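Local structure of Cyclo(L-leucyl-L-leucyl) synthase (Staphylococcus haemolyticus, 6EZ3) at residues R19-I24 with T188-M193; F179-P184 with E216-I221. The protein catalyses the ATP-independent formation of cyclodipeptides, including cyclo(L-Leu-L-Leu), from aminoacyl-tRNAs such as leucyl-tRNA. One frame throughout, in Å; residues are numbered along the deposited sequence.

Contacts 1 and 2 lie next to each other, with centres about 8 Å apart. Their segments alternate along the chain: 19-24, 179-184, 188-193, 216-221. Contact 1 joins the neighbouring parallel strands 22-26 and 191-195. Contact 2 packs residues 179-184, from helices 177-181 and 183-186, against strand 218-225, the other neighbour of strand 191-195 in the same sheet. A short connection leads from contact 2 back into contact 1, and Thr188 N and Asn183 O form a probable hydrogen bond there. Contact 1 thus pairs strands; contact 2 packs helix onto sheet. Met193, Phe179 and Tyr220 lie near Glu175, which may be critical in catalysis, or Tyr195, a substrate-binding residue, both by similarity.

Contact 1. Residues R19-I24 with T188-M193; sequences RKKHVI and TQETLM
Glu190 OE2 is gripped by two cations: Arg19 NH2 at 2.8 Å and, in a longer salt bridge, Lys21 NZ at 3.6 Å. This network lies at the start of two neighbouring parallel strands in the sheet of a Rossmann-like fold, as in other members of the HUP clan. The carboxylate oxygen stands over one face of the Arg19 guanidinium. The two planes are 54° apart, so this is not a flat, two-pronged pairing. Lys21 crosses Glu190 at about a right angle. Its NZ also donates to Gln189 OE1 (2.9 Å), from above the carbonyl plane.

His22 comes next. Its CG lies anti to the backbone N (chi1 -176°), which sets the ring between Thr188 and Thr191. Thr191 OG1 meets His22 ND1 at the ring edge, in plane, at 2.8 Å; either atom could donate. Thr188 CG2 makes a CH-pi contact over the ring centre, while its OG1 bonds to Asn183 OD1. Ser54 on strand 52-57 bonds to His22 NE2. Partners at both nitrogens would limit rotation of the ring.

The backbones pair from here on. Leu192 N reaches His22 O through a long, bent bond. Val23 and Leu192 face one side of the sheet, Ile24 and Met193 the other. On the latter side Ile24 CG2 packs on Met193 SD at 3.8 Å. The sound backbone bond runs from Ile24 N to Leu192 O, 2.8 Å long with an angle of 161° at the hydrogen.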
loop_
_atom_site.group_PDB
_atom_site.type_symbol
_atom_site.label_atom_id
_atom_site.label_comp_id
_atom_site.label_asym_id
_atom_site.label_seq_id
_atom_site.Cartn_x
_atom_site.Cartn_y
_atom_site.Cartn_z
ATOM N N ARG A 19 -18.604 7.881 -6.617
ATOM C CA ARG A 19 -18.622 7.372 -7.982
ATOM C C ARG A 19 -18.481 5.813 -8.105
ATOM O O ARG A 19 -18.962 5.249 -9.077
ATOM C CB ARG A 19 -17.557 8.096 -8.833
ATOM C CG ARG A 19 -17.910 9.531 -9.211
ATOM C CD ARG A 19 -16.760 10.304 -9.836
ATOM N NE ARG A 19 -16.212 11.273 -8.876
ATOM C CZ ARG A 19 -15.173 12.074 -9.109
ATOM N NH1 ARG A 19 -14.744 12.906 -8.165
ATOM N NH2 ARG A 19 -14.558 12.054 -10.284
ATOM N N LYS A 20 -17.869 5.144 -7.122
ATOM C CA LYS A 20 -17.589 3.689 -6.993
ATOM C C LYS A 20 -16.940 3.032 -8.254
ATOM O O LYS A 20 -17.205 1.857 -8.558
ATOM C CB LYS A 20 -18.802 2.906 -6.513
ATOM C CG LYS A 20 -19.295 3.433 -5.181
ATOM C CD LYS A 20 -19.072 2.517 -4.013
ATOM C CE LYS A 20 -18.860 3.263 -2.724
ATOM N NZ LYS A 20 -19.829 4.377 -2.518
ATOM N N LYS A 21 -16.023 3.769 -8.931
ATOM C CA LYS A 21 -15.390 3.221 -10.133
ATOM C C LYS A 21 -14.395 2.096 -9.851
ATOM O O LYS A 21 -14.529 1.033 -10.447
ATOM C CB LYS A 21 -14.749 4.308 -10.990
ATOM C CG LYS A 21 -15.752 5.155 -11.775
ATOM C CD LYS A 21 -15.055 5.978 -12.858
ATOM C CE LYS A 21 -15.586 7.391 -12.991
ATOM N NZ LYS A 21 -14.555 8.324 -13.537
ATOM N N HIS A 22 -13.415 2.304 -8.948
ATOM C CA HIS A 22 -12.399 1.311 -8.614
ATOM C C HIS A 22 -11.765 1.553 -7.230
ATOM O O HIS A 22 -11.574 2.710 -6.826
ATOM C CB HIS A 22 -11.328 1.325 -9.701
ATOM C CG HIS A 22 -10.249 0.283 -9.563
ATOM N ND1 HIS A 22 -9.051 0.546 -8.899
ATOM C CD2 HIS A 22 -10.194 -0.969 -10.055
ATOM C CE1 HIS A 22 -8.338 -0.561 -8.990
ATOM N NE2 HIS A 22 -8.973 -1.495 -9.681
ATOM N N VAL A 23 -11.395 0.460 -6.533
ATOM C CA VAL A 23 -10.709 0.487 -5.240
ATOM C C VAL A 23 -9.472 -0.439 -5.285
ATOM O O VAL A 23 -9.479 -1.457 -5.992
ATOM C CB VAL A 23 -11.657 0.168 -4.034
ATOM C CG1 VAL A 23 -12.210 -1.272 -4.045
ATOM C CG2 VAL A 23 -10.974 0.474 -2.710
ATOM N N ILE A 24 -8.412 -0.061 -4.550
ATOM C CA ILE A 24 -7.204 -0.840 -4.377
ATOM C C ILE A 24 -7.269 -1.271 -2.950
ATOM O O ILE A 24 -7.339 -0.429 -2.052
ATOM C CB ILE A 24 -5.878 -0.070 -4.685
ATOM C CG1 ILE A 24 -5.804 0.388 -6.175
ATOM C CG2 ILE A 24 -4.638 -0.943 -4.332
ATOM C CD1 ILE A 24 -4.760 1.377 -6.466
ATOM N N THR A 188 -6.084 2.616 -14.532
ATOM C CA THR A 188 -7.435 2.965 -14.078
ATOM C C THR A 188 -7.729 4.426 -14.424
ATOM O O THR A 188 -6.794 5.205 -14.638
ATOM C CB THR A 188 -7.673 2.678 -12.575
ATOM O OG1 THR A 188 -6.591 3.164 -11.794
ATOM C CG2 THR A 188 -7.908 1.226 -12.280
ATOM N N GLN A 189 -9.033 4.789 -14.502
ATOM C CA GLN A 189 -9.487 6.145 -14.793
ATOM C C GLN A 189 -9.327 6.952 -13.498
ATOM O O GLN A 189 -8.647 7.973 -13.491
ATOM C CB GLN A 189 -10.936 6.108 -15.259
ATOM C CG GLN A 189 -11.210 6.722 -16.628
ATOM C CD GLN A 189 -12.687 7.059 -16.750
ATOM O OE1 GLN A 189 -13.204 7.944 -16.048
ATOM N NE2 GLN A 189 -13.411 6.341 -17.617
ATOM N N GLU A 190 -9.900 6.441 -12.387
ATOM C CA GLU A 190 -9.814 6.969 -11.012
ATOM C C GLU A 190 -9.858 5.755 -10.089
ATOM O O GLU A 190 -10.399 4.710 -10.489
ATOM C CB GLU A 190 -10.918 7.975 -10.679
ATOM C CG GLU A 190 -12.331 7.475 -10.936
ATOM C CD GLU A 190 -13.439 8.270 -10.279
ATOM O OE1 GLU A 190 -14.318 7.651 -9.633
ATOM O OE2 GLU A 190 -13.398 9.516 -10.367
ATOM N N THR A 191 -9.220 5.857 -8.895
ATOM C CA THR A 191 -9.084 4.754 -7.935
ATOM C C THR A 191 -8.857 5.294 -6.529
ATOM O O THR A 191 -8.489 6.457 -6.379
ATOM C CB THR A 191 -7.945 3.810 -8.398
ATOM O OG1 THR A 191 -7.810 2.678 -7.532
ATOM C CG2 THR A 191 -6.627 4.510 -8.571
ATOM N N LEU A 192 -9.126 4.467 -5.493
ATOM C CA LEU A 192 -8.891 4.812 -4.079
ATOM C C LEU A 192 -7.975 3.749 -3.497
ATOM O O LEU A 192 -8.218 2.563 -3.727
ATOM C CB LEU A 192 -10.186 4.778 -3.226
ATOM C CG LEU A 192 -11.369 5.699 -3.538
ATOM C CD1 LEU A 192 -12.576 5.257 -2.783
ATOM C CD2 LEU A 192 -11.069 7.146 -3.192
ATOM N N MET A 193 -6.970 4.145 -2.716
ATOM C CA MET A 193 -6.171 3.187 -1.986
ATOM C C MET A 193 -6.884 3.015 -0.607
ATOM O O MET A 193 -7.013 4.006 0.130
ATOM C CB MET A 193 -4.768 3.714 -1.832
ATOM C CG MET A 193 -3.957 2.921 -0.877
ATOM S SD MET A 193 -3.417 1.345 -1.557
ATOM C CE MET A 193 -2.365 1.917 -2.941
#

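Contact 2. Residues F179-P184 with E216-I221; sequences FLNANP and EKQGYI
Residues 179-183 run obliquely past the start of strand 218-225, in a roughly opposite sense, with Asn181 CA 5.9 Å from Gln218 CA and Phe179 CA 7.5 Å from Tyr220 CA. The contact is a helix-to-sheet junction, where the chain turns between helices 177-181 and 183-186. Gln218 reaches into this turn. Its chain leaves with CG anti to the backbone N and then bends (chi2 88°), which brings OE1 to the backbone of Ala182. The bond from Ala182 N to Gln218 OE1 is 2.8 Å long, and the donor lies well above the plane of the Gln218 amide. Gln218 CG lies by the carbonyl oxygens of Phe179 and Leu180.

The next residue, Asn183, also turns its side chain to Lys217 and Gln218. Its amide slides past that of Gln218 in the opposite direction. Asn183 ND2 donates to Lys217 O at 3.1 Å, from above the carbonyl plane. Asn183 ND2 also gives a nearly straight bond (175°) to Asn181 OD1, 2.9 Å away and in the Asn183 amide plane. The bond to Lys217 O supports placing the nitrogen of this buried amide on this side.

Phe179 and Tyr220 point the same way and touch along their edges, Phe179 CE1 to Tyr220 CE2 at 3.7 Å. Trp199 meets both rings, and Tyr220 OH bonds to Ala197 O. Phe179 lies beside Glu175, and Tyr220 beside Tyr195. Strand 191-195 borders the contact through Thr191 and Met193, and helix 116-131 packs on Leu180 and Pro184.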
loop_
_atom_site.group_PDB
_atom_site.type_symbol
_atom_site.label_atom_id
_atom_site.label_comp_id
_atom_site.label_asym_id
_atom_site.label_seq_id
_atom_site.Cartn_x
_atom_site.Cartn_y
_atom_site.Cartn_z
ATOM N N PHE A 179 0.147 5.265 -3.914
ATOM C CA PHE A 179 -0.612 6.129 -3.009
ATOM C C PHE A 179 -0.879 7.515 -3.603
ATOM O O PHE A 179 -1.910 8.138 -3.280
ATOM C CB PHE A 179 0.135 6.258 -1.660
ATOM C CG PHE A 179 -0.006 5.037 -0.789
ATOM C CD1 PHE A 179 -0.916 5.009 0.240
ATOM C CD2 PHE A 179 0.736 3.893 -1.039
ATOM C CE1 PHE A 179 -1.051 3.879 1.031
ATOM C CE2 PHE A 179 0.578 2.763 -0.255
ATOM C CZ PHE A 179 -0.314 2.763 0.772
ATOM N N LEU A 180 0.058 7.985 -4.469
ATOM C CA LEU A 180 -0.003 9.292 -5.107
ATOM C C LEU A 180 -0.743 9.284 -6.452
ATOM O O LEU A 180 -1.609 10.137 -6.668
ATOM C CB LEU A 180 1.406 9.882 -5.251
ATOM C CG LEU A 180 2.222 10.113 -3.971
ATOM C CD1 LEU A 180 3.631 10.485 -4.305
ATOM C CD2 LEU A 180 1.641 11.219 -3.147
ATOM N N ASN A 181 -0.414 8.336 -7.348
ATOM C CA ASN A 181 -1.098 8.208 -8.649
ATOM C C ASN A 181 -0.932 6.804 -9.254
ATOM O O ASN A 181 -0.086 6.585 -10.122
ATOM C CB ASN A 181 -0.659 9.285 -9.648
ATOM C CG ASN A 181 -1.517 9.384 -10.877
ATOM O OD1 ASN A 181 -2.686 8.988 -10.906
ATOM N ND2 ASN A 181 -0.961 9.956 -11.911
ATOM N N ALA A 182 -1.749 5.867 -8.785
ATOM C CA ALA A 182 -1.747 4.492 -9.222
ATOM C C ALA A 182 -2.350 4.346 -10.612
ATOM O O ALA A 182 -1.954 3.453 -11.340
ATOM C CB ALA A 182 -2.521 3.650 -8.236
ATOM N N ASN A 183 -3.286 5.243 -10.988
ATOM C CA ASN A 183 -4.023 5.249 -12.265
ATOM C C ASN A 183 -3.207 4.933 -13.534
ATOM O O ASN A 183 -3.620 4.020 -14.242
ATOM C CB ASN A 183 -4.773 6.552 -12.449
ATOM C CG ASN A 183 -5.689 6.838 -11.320
ATOM O OD1 ASN A 183 -6.735 6.218 -11.204
ATOM N ND2 ASN A 183 -5.275 7.730 -10.427
ATOM N N PRO A 184 -2.097 5.618 -13.884
ATOM C CA PRO A 184 -1.400 5.254 -15.125
ATOM C C PRO A 184 -0.554 3.964 -15.043
ATOM O O PRO A 184 -0.150 3.430 -16.082
ATOM C CB PRO A 184 -0.547 6.479 -15.401
ATOM C CG PRO A 184 -0.251 7.039 -14.055
ATOM C CD PRO A 184 -1.415 6.729 -13.189
ATOM N N GLU A 216 -5.482 14.243 -8.533
ATOM C CA GLU A 216 -6.908 14.603 -8.474
ATOM C C GLU A 216 -7.826 13.412 -8.673
ATOM O O GLU A 216 -8.938 13.423 -8.143
ATOM C CB GLU A 216 -7.265 15.724 -9.485
ATOM C CG GLU A 216 -6.864 15.446 -10.942
ATOM C CD GLU A 216 -7.415 16.373 -12.019
ATOM O OE1 GLU A 216 -8.516 16.091 -12.549
ATOM O OE2 GLU A 216 -6.711 17.346 -12.382
ATOM N N LYS A 217 -7.362 12.390 -9.445
ATOM C CA LYS A 217 -8.077 11.140 -9.755
ATOM C C LYS A 217 -7.635 9.980 -8.803
ATOM O O LYS A 217 -7.836 8.795 -9.093
ATOM C CB LYS A 217 -7.867 10.786 -11.247
ATOM C CG LYS A 217 -9.059 11.082 -12.128
ATOM C CD LYS A 217 -9.223 12.565 -12.482
ATOM C CE LYS A 217 -10.563 12.894 -13.120
ATOM N NZ LYS A 217 -10.643 12.364 -14.508
ATOM N N GLN A 218 -7.086 10.358 -7.639
ATOM C CA GLN A 218 -6.556 9.432 -6.646
ATOM C C GLN A 218 -6.950 9.822 -5.219
ATOM O O GLN A 218 -6.777 10.971 -4.827
ATOM C CB GLN A 218 -5.017 9.343 -6.795
ATOM C CG GLN A 218 -4.322 8.401 -5.820
ATOM C CD GLN A 218 -4.213 6.977 -6.278
ATOM O OE1 GLN A 218 -4.100 6.673 -7.464
ATOM N NE2 GLN A 218 -4.093 6.086 -5.334
ATOM N N GLY A 219 -7.437 8.840 -4.456
ATOM C CA GLY A 219 -7.833 9.041 -3.067
ATOM C C GLY A 219 -7.222 8.088 -2.060
ATOM O O GLY A 219 -6.377 7.249 -2.409
ATOM N N TYR A 220 -7.615 8.250 -0.784
ATOM C CA TYR A 220 -7.190 7.369 0.309
ATOM C C TYR A 220 -8.342 7.264 1.319
ATOM O O TYR A 220 -8.786 8.295 1.858
ATOM C CB TYR A 220 -5.880 7.836 0.980
ATOM C CG TYR A 220 -5.394 6.911 2.080
ATOM C CD1 TYR A 220 -5.834 7.064 3.393
ATOM C CD2 TYR A 220 -4.463 5.906 1.817
ATOM C CE1 TYR A 220 -5.398 6.212 4.408
ATOM C CE2 TYR A 220 -3.998 5.065 2.831
ATOM C CZ TYR A 220 -4.483 5.214 4.122
ATOM O OH TYR A 220 -4.047 4.391 5.126
ATOM N N ILE A 221 -8.842 6.023 1.547
ATOM C CA ILE A 221 -9.943 5.773 2.487
ATOM C C ILE A 221 -9.507 4.849 3.630
ATOM O O ILE A 221 -8.648 3.978 3.436
ATOM C CB ILE A 221 -11.258 5.301 1.799
ATOM C CG1 ILE A 221 -11.121 3.895 1.164
ATOM C CG2 ILE A 221 -11.754 6.337 0.790
ATOM C CD1 ILE A 221 -12.448 3.210 0.657
#